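Local coordinates for mitogen-activated protein kinase kinase kinase 7 interacting protein 1 (Anopheles gambiae, PDB 2IRM) that probably acts as a phosphatase-like adapter that associates with the kinase TAK1 and triggers its autophosphorylation and activation, at residues G277-I285 / I322-Y330. Numbering follows the deposited sequence.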
loop_
_atom_site.group_PDB
_atom_site.type_symbol
_atom_site.label_atom_id
_atom_site.label_comp_id
_atom_site.label_asym_id
_atom_site.label_seq_id
_atom_site.Cartn_x
_atom_site.Cartn_y
_atom_site.Cartn_z
ATOM N N GLY A 277 0.594 -1.938 5.819
ATOM C CA GLY A 277 0.592 -2.318 7.221
ATOM C C GLY A 277 -0.807 -2.638 7.706
ATOM O O GLY A 277 -1.017 -3.612 8.451
ATOM N N LEU A 278 -1.762 -1.820 7.264
ATOM C CA LEU A 278 -3.143 -1.955 7.690
ATOM C C LEU A 278 -3.755 -3.223 7.121
ATOM O O LEU A 278 -4.455 -3.949 7.825
ATOM C CB LEU A 278 -3.966 -0.729 7.297
ATOM C CG LEU A 278 -5.470 -0.811 7.538
ATOM C CD1 LEU A 278 -5.775 -1.238 8.955
ATOM C CD2 LEU A 278 -6.080 0.519 7.262
ATOM N N CYS A 279 -3.487 -3.495 5.853
ATOM C CA CYS A 279 -4.004 -4.701 5.250
ATOM C C CYS A 279 -3.427 -5.930 5.944
ATOM O O CYS A 279 -4.172 -6.845 6.322
ATOM C CB CYS A 279 -3.730 -4.707 3.755
ATOM S SG CYS A 279 -4.614 -3.378 2.944
ATOM N N ARG A 280 -2.107 -5.932 6.138
ATOM C CA ARG A 280 -1.436 -7.028 6.819
ATOM C C ARG A 280 -2.138 -7.314 8.137
ATOM O O ARG A 280 -2.589 -8.433 8.368
ATOM C CB ARG A 280 0.027 -6.689 7.066
ATOM C CG ARG A 280 0.945 -7.853 6.857
ATOM C CD ARG A 280 2.320 -7.549 7.370
ATOM N NE ARG A 280 2.589 -8.297 8.588
ATOM C CZ ARG A 280 3.558 -8.012 9.451
ATOM N NH1 ARG A 280 4.359 -6.975 9.237
ATOM N NH2 ARG A 280 3.725 -8.769 10.530
ATOM N N ALA A 281 -2.261 -6.283 8.976
ATOM C CA ALA A 281 -2.862 -6.408 10.308
ATOM C C ALA A 281 -4.254 -7.008 10.265
ATOM O O ALA A 281 -4.527 -7.975 10.970
ATOM C CB ALA A 281 -2.891 -5.071 11.013
ATOM N N LEU A 282 -5.124 -6.431 9.438
ATOM C CA LEU A 282 -6.475 -6.951 9.232
ATOM C C LEU A 282 -6.521 -8.451 8.909
ATOM O O LEU A 282 -7.313 -9.178 9.486
ATOM C CB LEU A 282 -7.197 -6.166 8.133
ATOM C CG LEU A 282 -8.168 -5.065 8.554
ATOM C CD1 LEU A 282 -8.569 -4.213 7.358
ATOM C CD2 LEU A 282 -9.398 -5.680 9.202
ATOM N N HIS A 283 -5.664 -8.904 7.998
ATOM C CA HIS A 283 -5.657 -10.294 7.549
ATOM C C HIS A 283 -5.164 -11.245 8.624
ATOM O O HIS A 283 -5.576 -12.409 8.678
ATOM C CB HIS A 283 -4.786 -10.429 6.300
ATOM C CG HIS A 283 -4.492 -11.847 5.908
ATOM N ND1 HIS A 283 -3.206 -12.334 5.791
ATOM C CD2 HIS A 283 -5.316 -12.879 5.604
ATOM C CE1 HIS A 283 -3.248 -13.603 5.423
ATOM N NE2 HIS A 283 -4.518 -13.958 5.304
ATOM N N GLU A 284 -4.269 -10.743 9.466
ATOM C CA GLU A 284 -3.724 -11.524 10.563
ATOM C C GLU A 284 -4.729 -11.684 11.703
ATOM O O GLU A 284 -4.667 -12.659 12.454
ATOM C CB GLU A 284 -2.397 -10.927 11.034
ATOM C CG GLU A 284 -1.236 -11.349 10.142
ATOM C CD GLU A 284 -0.062 -10.392 10.145
ATOM O OE1 GLU A 284 -0.192 -9.264 10.665
ATOM O OE2 GLU A 284 1.001 -10.766 9.609
ATOM N N ILE A 285 -5.670 -10.750 11.810
ATOM C CA ILE A 285 -6.704 -10.825 12.844
ATOM C C ILE A 285 -8.082 -11.184 12.298
ATOM O O ILE A 285 -9.031 -11.314 13.067
ATOM C CB ILE A 285 -6.790 -9.521 13.699
ATOM C CG1 ILE A 285 -7.121 -8.300 12.841
ATOM C CG2 ILE A 285 -5.490 -9.286 14.434
ATOM C CD1 ILE A 285 -7.029 -6.982 13.589
ATOM N N ILE A 322 -7.830 -1.494 15.945
ATOM C CA ILE A 322 -7.201 -2.580 15.208
ATOM C C ILE A 322 -5.837 -2.949 15.750
ATOM O O ILE A 322 -5.574 -4.116 16.006
ATOM C CB ILE A 322 -7.028 -2.225 13.734
ATOM C CG1 ILE A 322 -8.380 -2.050 13.062
ATOM C CG2 ILE A 322 -6.243 -3.298 13.015
ATOM C CD1 ILE A 322 -8.285 -1.322 11.731
ATOM N N VAL A 323 -4.968 -1.958 15.918
ATOM C CA VAL A 323 -3.579 -2.213 16.312
ATOM C C VAL A 323 -3.459 -2.973 17.635
ATOM O O VAL A 323 -2.523 -3.757 17.828
ATOM C CB VAL A 323 -2.753 -0.917 16.380
ATOM C CG1 VAL A 323 -2.670 -0.275 15.014
ATOM C CG2 VAL A 323 -3.336 0.056 17.395
ATOM N N GLN A 324 -4.410 -2.729 18.536
ATOM C CA GLN A 324 -4.483 -3.466 19.782
ATOM C C GLN A 324 -5.342 -4.717 19.652
ATOM O O GLN A 324 -5.137 -5.679 20.386
ATOM C CB GLN A 324 -4.972 -2.582 20.923
ATOM C CG GLN A 324 -3.875 -1.722 21.523
ATOM C CD GLN A 324 -4.034 -1.548 23.021
ATOM O OE1 GLN A 324 -4.460 -2.466 23.723
ATOM N NE2 GLN A 324 -3.686 -0.365 23.521
ATOM N N ALA A 325 -6.296 -4.710 18.723
ATOM C CA ALA A 325 -6.981 -5.942 18.341
ATOM C C ALA A 325 -5.935 -6.889 17.774
ATOM O O ALA A 325 -6.031 -8.104 17.931
ATOM C CB ALA A 325 -8.067 -5.668 17.315
ATOM N N HIS A 326 -4.920 -6.307 17.137
ATOM C CA HIS A 326 -3.820 -7.054 16.542
ATOM C C HIS A 326 -2.884 -7.592 17.616
ATOM O O HIS A 326 -2.527 -8.766 17.589
ATOM C CB HIS A 326 -3.054 -6.180 15.536
ATOM C CG HIS A 326 -2.097 -6.941 14.667
ATOM N ND1 HIS A 326 -0.739 -6.974 14.903
ATOM C CD2 HIS A 326 -2.301 -7.689 13.555
ATOM C CE1 HIS A 326 -0.150 -7.709 13.977
ATOM N NE2 HIS A 326 -1.075 -8.156 13.148
ATOM N N HIS A 327 -2.497 -6.744 18.561
ATOM C CA HIS A 327 -1.561 -7.160 19.594
ATOM C C HIS A 327 -2.236 -8.056 20.638
ATOM O O HIS A 327 -1.560 -8.813 21.337
ATOM C CB HIS A 327 -0.882 -5.951 20.236
ATOM C CG HIS A 327 0.158 -6.308 21.253
ATOM N ND1 HIS A 327 -0.113 -6.376 22.603
ATOM C CD2 HIS A 327 1.469 -6.620 21.116
ATOM C CE1 HIS A 327 0.989 -6.703 23.254
ATOM N NE2 HIS A 327 1.962 -6.862 22.376
ATOM N N ASP A 328 -3.563 -7.980 20.736
ATOM C CA ASP A 328 -4.318 -8.923 21.567
ATOM C C ASP A 328 -4.330 -10.298 20.924
ATOM O O ASP A 328 -4.173 -11.300 21.612
ATOM C CB ASP A 328 -5.758 -8.459 21.792
ATOM C CG ASP A 328 -5.849 -7.256 22.705
ATOM O OD1 ASP A 328 -4.911 -7.032 23.499
ATOM O OD2 ASP A 328 -6.865 -6.534 22.623
ATOM N N THR A 329 -4.523 -10.331 19.606
ATOM C CA THR A 329 -4.493 -11.572 18.845
ATOM C C THR A 329 -3.122 -12.224 18.979
ATOM O O THR A 329 -3.030 -13.441 19.149
ATOM C CB THR A 329 -4.848 -11.338 17.366
ATOM O OG1 THR A 329 -6.144 -10.739 17.280
ATOM C CG2 THR A 329 -4.866 -12.641 16.587
ATOM N N TYR A 330 -2.067 -11.413 18.926
ATOM C CA TYR A 330 -0.711 -11.896 19.197
ATOM C C TYR A 330 -0.564 -12.390 20.638
ATOM O O TYR A 330 -0.055 -13.485 20.876
ATOM C CB TYR A 330 0.341 -10.819 18.889
ATOM C CG TYR A 330 1.718 -11.098 19.474
ATOM C CD1 TYR A 330 2.131 -10.483 20.656
ATOM C CD2 TYR A 330 2.605 -11.975 18.848
ATOM C CE1 TYR A 330 3.392 -10.733 21.199
ATOM C CE2 TYR A 330 3.869 -12.230 19.388
ATOM C CZ TYR A 330 4.252 -11.605 20.561
ATOM O OH TYR A 330 5.493 -11.842 21.101
#
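Two helices of the PP2C-type phosphatase fold pack here through a knob-into-hole, with a histidine-carboxylate bond beside it. The knob is Ile285, seated among Ile322, Ala325, His326 and Thr329. Its CG2 branch reaches His326 CA at 3.5 Å, while CD1, at the end of the longer branch, meets Ile322 CG2 at 3.8 Å. Toward the N-terminal ends of both segments, the CD1 methyls of Leu278 and Ile322 touch at 3.7 Å, their side chains crossing at about a right angle.

CG of His326 lies anti to the backbone N (chi1 -168°), which swings the ring across to helix 276-285. There His326 NE2 donates to Glu284 OE1 at 2.9 Å, meeting the oxygen on its anti side but well out of the carboxylate plane. The carboxylate and ring planes are 40° apart. The CB of Ala281 packs 3.7 Å from His326 CD2. Arg280 NE takes the other oxygen, Glu284 OE2, in a salt bridge of 3.1 Å, so both carboxylate oxygens are held. His326 ND1 is hydrogen-bonded to Tyr25 OH; with the NE2 bond, this holds the ring at both nitrogens.

The segment axes cross at 45°, 9.5 Å apart. Leu278 and Val323 rest on strand 344-354, where Arg280 also pairs with Asp346. Leu282 and Ile322 pack against helix 292-304.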